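Local coordinates for GCN5-related N-acetyltransferase (Ralstonia eutropha JMP134, PDB 2Q0Y), which probably transfers acyl groups other than amino-acyl groups, as a GNAT-family acetyltransferase, and binds zinc and magnesium ions, at residues A[57-61]-A[62-66]; A[92-95]-A[96-99]; A[107-110]-A[111-115]; A[5-8]-A[9-13]. All coordinates share one frame; numbering follows the deposited sequence.

Contact 1 of 4, residues A[57-61]-A[62-66]. With ZN (zinc ion), chain B.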
ATOM      1  N   VAL A  57      14.549  10.167  14.980  1.00 11.40           N
ATOM      2  CA  VAL A  57      14.731  11.612  14.873  1.00 10.29           C
ATOM      3  C   VAL A  57      16.236  11.929  14.848  1.00 10.87           C
ATOM      4  O   VAL A  57      16.994  11.394  15.651  1.00 10.03           O
ATOM      5  CB  VAL A  57      14.050  12.324  16.061  1.00 10.56           C
ATOM      6  CG1 VAL A  57      14.265  13.814  16.017  1.00 15.71           C
ATOM      7  CG2 VAL A  57      12.537  11.991  16.085  1.00 16.69           C
HETATM    8  N   MSE A  58      16.679  12.772  13.912  1.00  9.70           N
HETATM    9  CA  MSE A  58      18.055  13.278  13.916  1.00 10.01           C
HETATM   10  C   MSE A  58      18.093  14.655  14.574  1.00  9.30           C
HETATM   11  O   MSE A  58      17.332  15.559  14.207  1.00  9.81           O
HETATM   12  CB  MSE A  58      18.617  13.386  12.498  1.00 10.47           C
HETATM   13  CG  MSE A  58      20.103  13.645  12.432  1.00 14.14           C
HETATM   14 SE   MSE A  58      21.093  12.016  12.898  0.75 22.31          SE
HETATM   15  CE  MSE A  58      20.718  10.983  11.338  1.00 21.64           C
ATOM     16  N   GLU A  59      18.991  14.808  15.538  1.00 10.86           N
ATOM     17  CA  GLU A  59      19.115  16.035  16.311  1.00  9.49           C
ATOM     18  C   GLU A  59      20.524  16.609  16.261  1.00  9.49           C
ATOM     19  O   GLU A  59      21.496  15.869  16.197  1.00 13.00           O
ATOM     20  CB  GLU A  59      18.783  15.784  17.781  1.00 12.64           C
ATOM     21  CG  GLU A  59      17.452  15.172  18.020  1.00 17.47           C
ATOM     22  CD  GLU A  59      17.118  15.138  19.480  1.00 14.73           C
ATOM     23  OE1 GLU A  59      18.014  14.823  20.288  1.00 21.34           O
ATOM     24  OE2 GLU A  59      15.960  15.437  19.807  1.00 20.15           O
ATOM     25  N   GLU A  60      20.586  17.936  16.254  1.00  9.77           N
ATOM     26  CA  GLU A  60      21.831  18.682  16.345  0.50 10.40           C
ATOM     27  C   GLU A  60      21.839  19.329  17.717  1.00 10.66           C
ATOM     28  O   GLU A  60      21.007  20.179  18.012  1.00 10.79           O
ATOM     29  CB  GLU A  60      21.922  19.763  15.251  0.50 10.28           C
ATOM     30  CG  GLU A  60      23.076  20.745  15.440  0.50 12.70           C
ATOM     31  CD  GLU A  60      23.235  21.734  14.299  0.50 10.66           C
ATOM     32  OE1 GLU A  60      22.396  21.723  13.385  0.50  5.50           O
ATOM     33  OE2 GLU A  60      24.212  22.528  14.323  0.50 12.12           O
ATOM     34  N   GLY A  61      22.761  18.913  18.570  1.00 13.05           N
ATOM     35  CA  GLY A  61      22.802  19.441  19.921  1.00 14.32           C
ATOM     36  C   GLY A  61      21.447  19.401  20.593  1.00 13.91           C
ATOM     37  O   GLY A  61      21.053  20.368  21.236  1.00 15.42           O
ATOM     38  N   GLY A  62      20.723  18.296  20.426  1.00 13.42           N
ATOM     39  CA  GLY A  62      19.401  18.145  21.037  1.00 13.58           C
ATOM     40  C   GLY A  62      18.204  18.759  20.301  1.00 13.22           C
ATOM     41  O   GLY A  62      17.065  18.603  20.750  1.00 14.40           O
ATOM     42  N   ALA A  63      18.435  19.452  19.182  1.00 13.02           N
ATOM     43  CA  ALA A  63      17.344  20.077  18.401  1.00 11.60           C
ATOM     44  C   ALA A  63      16.998  19.221  17.173  1.00 11.96           C
ATOM     45  O   ALA A  63      17.864  18.996  16.339  1.00 10.43           O
ATOM     46  CB  ALA A  63      17.754  21.459  17.936  1.00 12.64           C
ATOM     47  N   PRO A  64      15.748  18.738  17.068  1.00 13.68           N
ATOM     48  CA  PRO A  64      15.368  17.906  15.937  1.00 14.64           C
ATOM     49  C   PRO A  64      15.452  18.634  14.600  1.00 14.61           C
ATOM     50  O   PRO A  64      14.863  19.705  14.450  1.00 16.42           O
ATOM     51  CB  PRO A  64      13.912  17.522  16.255  1.00 16.31           C
ATOM     52  CG  PRO A  64      13.796  17.699  17.734  1.00 21.18           C
ATOM     53  CD  PRO A  64      14.619  18.907  18.000  1.00 15.94           C
ATOM     54  N   LEU A  65      16.189  18.034  13.661  1.00 11.62           N
ATOM     55  CA  LEU A  65      16.397  18.560  12.307  1.00 13.96           C
ATOM     56  C   LEU A  65      15.737  17.697  11.235  1.00 12.92           C
ATOM     57  O   LEU A  65      15.583  18.127  10.096  1.00 11.11           O
ATOM     58  CB  LEU A  65      17.898  18.562  11.980  1.00 16.62           C
ATOM     59  CG  LEU A  65      18.882  19.473  12.688  1.00 23.76           C
ATOM     60  CD1 LEU A  65      20.183  19.339  11.973  1.00 26.74           C
ATOM     61  CD2 LEU A  65      18.421  20.917  12.689  1.00 29.77           C
ATOM     62  N   ALA A  66      15.413  16.457  11.583  1.00  9.66           N
ATOM     63  CA  ALA A  66      14.901  15.498  10.608  1.00  9.12           C
ATOM     64  C   ALA A  66      14.219  14.350  11.316  1.00  9.91           C
ATOM     65  O   ALA A  66      14.472  14.075  12.486  1.00  9.10           O
ATOM     66  CB  ALA A  66      16.020  14.959   9.746  1.00  9.44           C
TER
HETATM   67 ZN    ZN B 153      23.330  22.722  11.747  1.00 17.96          ZN
HETATM   68  O   HOH W   1      21.981  16.004  19.387  1.00 21.22           O
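With CG of Glu60 opposite its backbone N (chi1 169°) and the chain then running out straight, and with CG of Leu65 turned back beside its own N (chi1 -68°), the two side chains cross, Leu65 CD1 lying 3.5 Å from Glu60 OE1. That carboxylate oxygen binds the zinc ion at 2.1 Å, and His99 supplies a second ligand. Glu59 leans the other way, beside Pro64, with its OE2 3.8 Å from Pro64 CG; its charge is engaged by Arg5 on the neighbouring strand.

The backbone holds these groups in place. Glu60 and Ala63 form an antiparallel hydrogen-bonded pair, each N donating to the other's O at 2.9 Å, and close a type I' turn through Gly61 and Gly62, both at positive phi. A water links the turn to the strand, accepting from Gly62 N and donating weakly to Glu59 O. Further along, Met58 O receives a nearly straight bond from Leu65 N (2.8 Å, 175° at the hydrogen) and a weak one from Ala66 N, while Met58 N donates to Ala66 O. Beside this region Val57 CG1 packs on Pro64 CB at 3.7 Å. Leu65 and Ala66 both face Met58, a classic beta bulge, here in the hairpin of strands 54-60 and 63-74, whose turn end carries Glu60, one of the two zinc-binding residues of this chain.

Contact 2 of 4, residues A[92-95]-A[96-99]. With ZN (zinc ion), chain B.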
ATOM      1  N   ASN A  92       6.889   9.803   5.875  1.00 10.66           N
ATOM      2  CA  ASN A  92       7.204  11.049   6.568  1.00 11.23           C
ATOM      3  C   ASN A  92       8.689  11.354   6.760  1.00 11.03           C
ATOM      4  O   ASN A  92       9.061  12.023   7.720  1.00 12.46           O
ATOM      5  CB  ASN A  92       6.502  11.113   7.934  1.00 11.08           C
ATOM      6  CG  ASN A  92       5.003  11.146   7.820  1.00 12.41           C
ATOM      7  OD1 ASN A  92       4.457  11.642   6.837  1.00 13.45           O
ATOM      8  ND2 ASN A  92       4.322  10.613   8.828  1.00 11.71           N
ATOM      9  N   LEU A  93       9.533  10.919   5.825  1.00 11.23           N
ATOM     10  CA  LEU A  93      10.934  11.351   5.824  1.00 11.02           C
ATOM     11  C   LEU A  93      10.997  12.830   5.474  1.00 11.11           C
ATOM     12  O   LEU A  93      10.582  13.243   4.376  1.00 11.66           O
ATOM     13  CB  LEU A  93      11.768  10.548   4.822  1.00 10.40           C
ATOM     14  CG  LEU A  93      13.237  11.016   4.692  1.00 10.53           C
ATOM     15  CD1 LEU A  93      13.974  10.952   6.019  1.00 13.50           C
ATOM     16  CD2 LEU A  93      13.982  10.215   3.657  1.00 13.49           C
ATOM     17  N   TYR A  94      11.517  13.618   6.409  1.00 11.50           N
ATOM     18  CA  TYR A  94      11.689  15.051   6.211  1.00  9.89           C
ATOM     19  C   TYR A  94      13.029  15.456   6.788  1.00  9.76           C
ATOM     20  O   TYR A  94      13.366  15.073   7.918  1.00  9.21           O
ATOM     21  CB  TYR A  94      10.584  15.874   6.858  1.00 10.10           C
ATOM     22  CG  TYR A  94      10.712  17.348   6.514  1.00  9.86           C
ATOM     23  CD1 TYR A  94      10.384  17.813   5.230  1.00  8.54           C
ATOM     24  CD2 TYR A  94      11.204  18.265   7.436  1.00 12.20           C
ATOM     25  CE1 TYR A  94      10.516  19.152   4.903  1.00  9.69           C
ATOM     26  CE2 TYR A  94      11.356  19.601   7.119  1.00 11.86           C
ATOM     27  CZ  TYR A  94      11.009  20.048   5.841  1.00  8.51           C
ATOM     28  OH  TYR A  94      11.157  21.378   5.537  1.00  9.99           O
ATOM     29  N   VAL A  95      13.776  16.241   6.017  1.00 10.06           N
ATOM     30  CA  VAL A  95      15.040  16.804   6.482  1.00  7.87           C
ATOM     31  C   VAL A  95      15.010  18.331   6.375  1.00  8.56           C
ATOM     32  O   VAL A  95      14.687  18.888   5.322  1.00  7.99           O
ATOM     33  CB  VAL A  95      16.251  16.242   5.680  1.00  8.84           C
ATOM     34  CG1 VAL A  95      17.552  16.802   6.212  1.00 10.35           C
ATOM     35  CG2 VAL A  95      16.302  14.726   5.712  1.00  9.67           C
ATOM     36  N   ASP A  96      15.371  19.016   7.458  1.00  8.32           N
ATOM     37  CA  ASP A  96      15.462  20.482   7.465  1.00  9.42           C
ATOM     38  C   ASP A  96      16.195  20.975   6.211  1.00  8.40           C
ATOM     39  O   ASP A  96      17.263  20.485   5.901  1.00 10.45           O
ATOM     40  CB  ASP A  96      16.211  20.979   8.702  1.00 10.35           C
ATOM     41  CG  ASP A  96      16.446  22.475   8.683  1.00 16.25           C
ATOM     42  OD1 ASP A  96      15.475  23.217   8.892  1.00 11.26           O
ATOM     43  OD2 ASP A  96      17.595  22.921   8.462  1.00 15.83           O
ATOM     44  N   PRO A  97      15.615  21.951   5.488  1.00  9.25           N
ATOM     45  CA  PRO A  97      16.184  22.455   4.259  1.00  8.58           C
ATOM     46  C   PRO A  97      17.621  22.964   4.320  1.00 10.24           C
ATOM     47  O   PRO A  97      18.303  22.985   3.290  1.00 13.73           O
ATOM     48  CB  PRO A  97      15.237  23.606   3.897  1.00 10.00           C
ATOM     49  CG  PRO A  97      13.980  23.259   4.472  1.00 11.88           C
ATOM     50  CD  PRO A  97      14.293  22.542   5.742  1.00  9.47           C
ATOM     51  N   SER A  98      18.066  23.414   5.488  1.00  7.19           N
ATOM     52  CA  SER A  98      19.438  23.875   5.653  1.00  7.45           C
ATOM     53  C   SER A  98      20.429  22.794   6.033  1.00  8.73           C
ATOM     54  O   SER A  98      21.598  23.104   6.259  1.00  9.36           O
ATOM     55  CB  SER A  98      19.479  24.990   6.674  1.00  9.49           C
ATOM     56  OG  SER A  98      18.715  26.068   6.168  1.00 10.46           O
ATOM     57  N   HIS A  99      19.981  21.544   6.069  1.00  7.84           N
ATOM     58  CA  HIS A  99      20.810  20.421   6.473  1.00  8.21           C
ATOM     59  C   HIS A  99      20.715  19.249   5.508  1.00  8.53           C
ATOM     60  O   HIS A  99      20.807  18.085   5.926  1.00  9.81           O
ATOM     61  CB  HIS A  99      20.443  20.006   7.906  1.00  6.85           C
ATOM     62  CG  HIS A  99      20.886  21.004   8.926  1.00  6.60           C
ATOM     63  ND1 HIS A  99      20.129  22.105   9.257  1.00  7.48           N
ATOM     64  CD2 HIS A  99      22.023  21.096   9.652  1.00  9.69           C
ATOM     65  CE1 HIS A  99      20.776  22.823  10.159  1.00  9.98           C
ATOM     66  NE2 HIS A  99      21.934  22.241  10.410  1.00  8.33           N
TER
HETATM   67 ZN    ZN B 153      23.330  22.722  11.747  1.00 17.96          ZN
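Tyr94 and Val95 end strand 86-95 and lean on the loop that follows, where Asp96 forms an Asx turn leading toward helix 104-118. Tyr94 comes first: CG stands anti to the backbone N (chi1 -174°), which carries the ring along the chain until its hydroxyl reaches the proline, with OH 3.4 Å from Pro97 CD. The ring and the pyrrolidine cross at a slant, and the hydroxyl itself is hydrogen-bonded to Glu25 of helix 12-25, so the tyrosine links the strand end to that helix. Val95 follows with its CG1 branch, which lies 3.5 Å from the carbonyl oxygen of His99, touching the far end of the turn. Its own carbonyl is hydrogen-bonded to Arg100.

Beyond the strand, the chain folds back through a backbone bond from His99 N to Asp96 O (2.9 Å). Asp96 OD2 then grips the loop twice, from opposite faces of its carboxylate plane: Ser98 N approaches well above that plane at 3.1 Å, and His99 ND1 comes on the anti side. Because ND1 donates to the aspartate, the histidine presents its other nitrogen to the metal; the carboxylate, its oxygen lying in the ring plane, thus acts as a second-shell group that helps to fix the ring's rotation and would probably make it a stronger ligand. His99 ND1 lies 2.8 Å from Asp96 OD2 with 169° at the hydrogen, and His99 NE2 is 2.0 Å from the zinc ion.

Contact 3 of 4, residues A[107-110]-A[111-115]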
ATOM      1  N   ALA A 107      21.015   8.354   6.089  1.00 10.78           N
ATOM      2  CA  ALA A 107      21.224   7.811   7.437  1.00 11.24           C
ATOM      3  C   ALA A 107      19.915   7.350   8.084  1.00 11.38           C
ATOM      4  O   ALA A 107      19.845   6.258   8.655  1.00 11.33           O
ATOM      5  CB  ALA A 107      21.906   8.820   8.304  1.00 12.66           C
ATOM      6  N   LEU A 108      18.874   8.167   7.983  1.00 11.07           N
ATOM      7  CA  LEU A 108      17.557   7.791   8.493  1.00 10.52           C
ATOM      8  C   LEU A 108      16.968   6.612   7.725  1.00 12.49           C
ATOM      9  O   LEU A 108      16.386   5.710   8.326  1.00 11.82           O
ATOM     10  CB  LEU A 108      16.596   8.980   8.461  1.00 11.70           C
ATOM     11  CG  LEU A 108      16.884  10.073   9.497  1.00 11.91           C
ATOM     12  CD1 LEU A 108      15.993  11.283   9.298  1.00 14.86           C
ATOM     13  CD2 LEU A 108      16.722   9.541  10.902  1.00 14.81           C
HETATM   14  N   MSE A 109      17.129   6.600   6.405  1.00 11.39           N
HETATM   15  CA  MSE A 109      16.687   5.439   5.641  1.00 11.86           C
HETATM   16  C   MSE A 109      17.417   4.176   6.086  1.00 11.56           C
HETATM   17  O   MSE A 109      16.809   3.115   6.206  1.00 12.33           O
HETATM   18  CB  MSE A 109      16.884   5.656   4.152  1.00 12.37           C
HETATM   19  CG  MSE A 109      15.896   6.618   3.512  1.00 12.62           C
HETATM   20 SE   MSE A 109      14.117   5.897   3.360  0.75 16.01          SE
HETATM   21  CE  MSE A 109      14.455   4.424   2.112  1.00 14.79           C
ATOM     22  N   ASN A 110      18.716   4.282   6.325  1.00 12.05           N
ATOM     23  CA  ASN A 110      19.487   3.136   6.795  1.00 13.55           C
ATOM     24  C   ASN A 110      18.970   2.630   8.126  1.00 12.72           C
ATOM     25  O   ASN A 110      18.863   1.407   8.328  1.00 12.45           O
ATOM     26  CB  ASN A 110      20.975   3.489   6.932  1.00 13.89           C
ATOM     27  CG  ASN A 110      21.703   3.518   5.607  1.00 16.33           C
ATOM     28  OD1 ASN A 110      21.313   2.868   4.651  1.00 18.27           O
ATOM     29  ND2 ASN A 110      22.806   4.255   5.566  1.00 20.39           N
ATOM     30  N   ARG A 111      18.650   3.555   9.034  1.00 12.97           N
ATOM     31  CA  ARG A 111      18.083   3.166  10.330  1.00 14.33           C
ATOM     32  C   ARG A 111      16.737   2.458  10.176  1.00 14.06           C
ATOM     33  O   ARG A 111      16.464   1.478  10.868  1.00 13.51           O
ATOM     34  CB  ARG A 111      17.888   4.354  11.267  1.00 15.64           C
ATOM     35  CG  ARG A 111      19.141   4.855  11.949  1.00 24.99           C
ATOM     36  CD  ARG A 111      19.430   4.170  13.325  1.00 37.66           C
ATOM     37  NE  ARG A 111      19.681   2.721  13.248  1.00 41.04           N
ATOM     38  CZ  ARG A 111      20.726   2.140  12.637  1.00 46.29           C
ATOM     39  NH1 ARG A 111      21.675   2.859  12.022  1.00 46.39           N
ATOM     40  NH2 ARG A 111      20.832   0.811  12.637  1.00 43.91           N
ATOM     41  N   ALA A 112      15.889   2.978   9.300  1.00 12.46           N
ATOM     42  CA  ALA A 112      14.583   2.375   9.059  1.00 12.75           C
ATOM     43  C   ALA A 112      14.718   0.985   8.469  1.00 11.84           C
ATOM     44  O   ALA A 112      14.054   0.044   8.929  1.00 12.22           O
ATOM     45  CB  ALA A 112      13.741   3.264   8.138  1.00 14.22           C
ATOM     46  N   GLU A 113      15.542   0.846   7.439  1.00 10.83           N
ATOM     47  CA  GLU A 113      15.750  -0.466   6.823  1.00 10.68           C
ATOM     48  C   GLU A 113      16.345  -1.479   7.824  1.00 12.73           C
ATOM     49  O   GLU A 113      15.941  -2.639   7.844  1.00 12.55           O
ATOM     50  CB  GLU A 113      16.632  -0.368   5.595  1.00 11.13           C
ATOM     51  CG  GLU A 113      15.977   0.428   4.462  1.00 12.31           C
ATOM     52  CD  GLU A 113      16.864   0.588   3.239  1.00 12.47           C
ATOM     53  OE1 GLU A 113      17.910  -0.091   3.119  1.00 17.09           O
ATOM     54  OE2 GLU A 113      16.516   1.450   2.415  1.00 15.58           O
ATOM     55  N   ALA A 114      17.283  -1.031   8.654  1.00 12.17           N
ATOM     56  CA  ALA A 114      17.898  -1.898   9.667  1.00 13.25           C
ATOM     57  C   ALA A 114      16.883  -2.352  10.713  1.00 13.29           C
ATOM     58  O   ALA A 114      16.947  -3.483  11.193  1.00 12.50           O
ATOM     59  CB  ALA A 114      19.044  -1.190  10.341  1.00 14.53           C
ATOM     60  N   GLU A 115      15.960  -1.459  11.070  1.00 12.35           N
ATOM     61  CA  GLU A 115      14.890  -1.792  11.995  1.00 11.33           C
ATOM     62  C   GLU A 115      13.999  -2.884  11.403  1.00 11.88           C
ATOM     63  O   GLU A 115      13.673  -3.846  12.080  1.00 11.55           O
ATOM     64  CB  GLU A 115      14.088  -0.543  12.356  1.00 12.01           C
ATOM     65  CG  GLU A 115      12.989  -0.790  13.340  1.00 13.67           C
ATOM     66  CD  GLU A 115      13.501  -1.144  14.730  1.00 15.08           C
ATOM     67  OE1 GLU A 115      14.640  -0.777  15.056  1.00 14.37           O
ATOM     68  OE2 GLU A 115      12.743  -1.800  15.493  1.00 18.01           O
TER
HETATM   69  O   HOH W   2      22.084   5.458  10.102  1.00 27.71           O
HETATM   70  O   HOH W   3      20.194   0.123   4.441  1.00 23.84           O
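Asn110, Arg111 and Met109 dominate this piece of helix 104-118, and each meets the adjoining turn differently. Asn110, on the exposed side, joins Glu113 through a water that donates both to Asn110 OD1 at 3.0 Å and to Glu113 OE1 at 2.6 Å. Its backbone O accepts from Ala114 N, and Ala114 CB lies 3.3 Å from that same Asn110 O.

Arg111 curls back toward the preceding turn. Its chi1 of -78° puts CG 3.6 Å from Ala107 O, and bends at chi2 and chi3 fold the rest of the chain over, so that NH1 comes near a second water on that oxygen. This water donates to the carbonyl and accepts a weak bond from Arg111 NH1, while Arg111 N donates to the same oxygen at 3.0 Å. Ala107 O therefore receives both a helix bond and a water bond.

Met109, modelled as selenomethionine, turns inward against strands 63-74 and 86-95. Its bent chain brings CE across the extended Glu113, 3.6 Å from Glu113 OE2. Glu113 N closes the helix bond to Met109 O (2.9 Å, 173° at the hydrogen), nearly along the C=O axis. The Glu113 carboxylate has further partners: Trp141 donates to OE2, and Lys149 of the second subunit makes a salt bridge with OE1.

Around an unbroken i to i+4 backbone pattern, then, the chemistry divides by face: water-bridged polar groups lie outside, a selenomethionine faces the sheet, and Glu113, at their border, has its negative charge probably stabilised by the lysine from the other chain.

Contact 4 of 4, residues A[5-8]-A[9-13]. With MG (magnesium ion), chain D.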
ATOM      1  N   ARG A   5      17.861   9.480  17.613  1.00 13.22           N
ATOM      2  CA  ARG A   5      17.145   8.844  18.729  1.00 14.23           C
ATOM      3  C   ARG A   5      15.810   8.280  18.243  1.00 14.16           C
ATOM      4  O   ARG A   5      15.277   8.712  17.224  1.00 14.90           O
ATOM      5  CB  ARG A   5      16.900   9.841  19.870  1.00 14.19           C
ATOM      6  CG  ARG A   5      15.973  10.978  19.524  1.00 11.68           C
ATOM      7  CD  ARG A   5      15.524  11.742  20.764  1.00 15.88           C
ATOM      8  NE  ARG A   5      14.721  12.911  20.424  1.00 14.04           N
ATOM      9  CZ  ARG A   5      13.441  12.876  20.053  1.00 17.07           C
ATOM     10  NH1 ARG A   5      12.757  11.737  20.011  1.00 15.12           N
ATOM     11  NH2 ARG A   5      12.823  14.008  19.757  1.00 13.96           N
ATOM     12  N   PRO A   6      15.249   7.319  18.981  1.00 13.57           N
ATOM     13  CA  PRO A   6      13.936   6.829  18.597  1.00 12.28           C
ATOM     14  C   PRO A   6      12.865   7.900  18.818  1.00 12.01           C
ATOM     15  O   PRO A   6      12.982   8.737  19.715  1.00 10.71           O
ATOM     16  CB  PRO A   6      13.676   5.662  19.554  1.00 14.77           C
ATOM     17  CG  PRO A   6      14.823   5.568  20.446  1.00 13.94           C
ATOM     18  CD  PRO A   6      15.794   6.657  20.181  1.00 12.21           C
ATOM     19  N   LEU A   7      11.821   7.862  17.996  1.00 13.70           N
ATOM     20  CA  LEU A   7      10.638   8.658  18.223  1.00 13.10           C
ATOM     21  C   LEU A   7      10.011   8.283  19.535  1.00 14.98           C
ATOM     22  O   LEU A   7      10.103   7.122  19.964  1.00 15.96           O
ATOM     23  CB  LEU A   7       9.604   8.349  17.141  1.00 15.84           C
ATOM     24  CG  LEU A   7       9.438   9.119  15.856  1.00 21.49           C
ATOM     25  CD1 LEU A   7       8.178   8.538  15.196  1.00 25.37           C
ATOM     26  CD2 LEU A   7       9.305  10.598  16.051  1.00 16.16           C
ATOM     27  N   CYS A   8       9.369   9.249  20.178  1.00 15.31           N
ATOM     28  CA  CYS A   8       8.600   8.992  21.378  1.00 16.57           C
ATOM     29  C   CYS A   8       7.259   9.703  21.290  1.00 17.91           C
ATOM     30  O   CYS A   8       6.995  10.442  20.342  1.00 15.58           O
ATOM     31  CB  CYS A   8       9.358   9.447  22.616  1.00 15.38           C
ATOM     32  SG  CYS A   8       9.555  11.191  22.745  1.00 21.00           S
ATOM     33  N   ILE A   9       6.404   9.484  22.285  1.00 19.67           N
ATOM     34  CA  ILE A   9       5.055  10.051  22.236  1.00 20.19           C
ATOM     35  C   ILE A   9       5.067  11.580  22.203  1.00 18.77           C
ATOM     36  O   ILE A   9       4.160  12.205  21.662  1.00 19.24           O
ATOM     37  CB  ILE A   9       4.151   9.524  23.382  1.00 21.50           C
ATOM     38  CG1 ILE A   9       4.709   9.913  24.755  1.00 23.37           C
ATOM     39  CG2 ILE A   9       4.001   8.017  23.283  1.00 24.98           C
ATOM     40  CD1 ILE A   9       3.780   9.565  25.919  1.00 26.95           C
ATOM     41  N   ASP A  10       6.117  12.187  22.746  1.00 17.97           N
ATOM     42  CA  ASP A  10       6.208  13.639  22.783  1.00 19.11           C
ATOM     43  C   ASP A  10       6.560  14.253  21.428  1.00 16.10           C
ATOM     44  O   ASP A  10       6.626  15.462  21.294  1.00 15.64           O
ATOM     45  CB  ASP A  10       7.229  14.049  23.830  1.00 22.76           C
ATOM     46  CG  ASP A  10       6.867  13.530  25.216  1.00 31.32           C
ATOM     47  OD1 ASP A  10       5.772  13.897  25.711  1.00 31.55           O
ATOM     48  OD2 ASP A  10       7.653  12.719  25.774  1.00 44.93           O
ATOM     49  N   ASP A  11       6.803  13.412  20.431  1.00 14.47           N
ATOM     50  CA  ASP A  11       7.118  13.867  19.089  1.00 13.38           C
ATOM     51  C   ASP A  11       5.877  14.001  18.212  1.00 12.72           C
ATOM     52  O   ASP A  11       5.998  14.183  17.011  1.00 11.56           O
ATOM     53  CB  ASP A  11       8.116  12.902  18.437  1.00 12.11           C
ATOM     54  CG  ASP A  11       9.448  12.887  19.144  1.00 18.38           C
ATOM     55  OD1 ASP A  11       9.905  13.961  19.593  1.00 14.04           O
ATOM     56  OD2 ASP A  11      10.037  11.808  19.269  1.00 15.75           O
ATOM     57  N   LEU A  12       4.683  13.916  18.794  1.00 12.37           N
ATOM     58  CA  LEU A  12       3.451  14.067  18.020  1.00 12.78           C
ATOM     59  C   LEU A  12       3.500  15.280  17.099  1.00 12.80           C
ATOM     60  O   LEU A  12       3.285  15.155  15.898  1.00 12.26           O
ATOM     61  CB  LEU A  12       2.234  14.183  18.955  1.00 11.43           C
ATOM     62  CG  LEU A  12       0.874  14.330  18.280  1.00 15.78           C
ATOM     63  CD1 LEU A  12       0.455  13.007  17.664  1.00 19.18           C
ATOM     64  CD2 LEU A  12      -0.169  14.807  19.254  1.00 15.41           C
ATOM     65  N   GLU A  13       3.779  16.456  17.657  1.00 12.13           N
ATOM     66  CA  GLU A  13       3.750  17.681  16.860  0.50 13.21           C
ATOM     67  C   GLU A  13       4.840  17.682  15.790  1.00 13.23           C
ATOM     68  O   GLU A  13       4.609  18.121  14.657  1.00 11.29           O
ATOM     69  CB  GLU A  13       3.866  18.909  17.750  0.50 14.44           C
ATOM     70  CG  GLU A  13       2.637  19.146  18.595  0.50 17.46           C
TER
HETATM   71 MG    MG D 155       9.663  11.578  25.293  1.00 41.35          MG
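Asp11 and Arg5 form an end-on, two-pronged salt bridge across the link between strand 2-6 and helix 12-25, with Asp11 at the helix N-cap position although its side chain caps nothing there. Instead it turns back to the strand end. From the start, Asp11 CB sits 3.3 Å from Cys8 O and 3.5 Å from Leu7 CD2, the leucine crossing the aspartate at a slant. CG follows, held beside the backbone N (chi1 -65°), and lies at the edge of the guanidinium, nearly in its plane. The carboxylate and guanidinium planes are only 20° apart, so the two groups meet edge to edge and nearly coplanar.

At the tip the oxygens divide the work. OD1 accepts from Arg5 NH2 at 2.9 Å, on the syn side. OD2 takes two donors: Arg5 NH1 at 2.8 Å on its syn lone pair, with a nearly linear bond (177°), and Cys8 N, also at 2.8 Å, from the anti side. Together these bonds tie down a buried carboxylate, and its charge is probably offset by Arg5. Arg5 NH1 additionally donates to Pro6 O, which helps to fix the guanidinium against the backbone.

Asp11 N donates to Cys8 O across the turn, and two residues of this turn share a magnesium ion, bound by Cys8 SG at 2.6 Å and by Asp10 OD2 at 2.4 Å.

Contacts 1, 2 and 4 lie at the surface, whereas contact 3 is partly buried. The hairpin of contact 1 joins the others: its strand 54-60 neighbours the strand of contact 4, with Val57 N 2.8 Å from Arg5 O, and its strand 63-74 neighbours that of contact 2. Contacts 1 and 2 share one zinc site, each giving one ligand residue, while contact 4 has a separate magnesium site and uses a salt bridge as its main grip. Contact 3, within helix 104-118, has no metal; it packs apolar side chains against the sheet, as where Ala66 CB lies 3.7 Å from Leu108 CD1, and Leu93 of contact 2 touches it too.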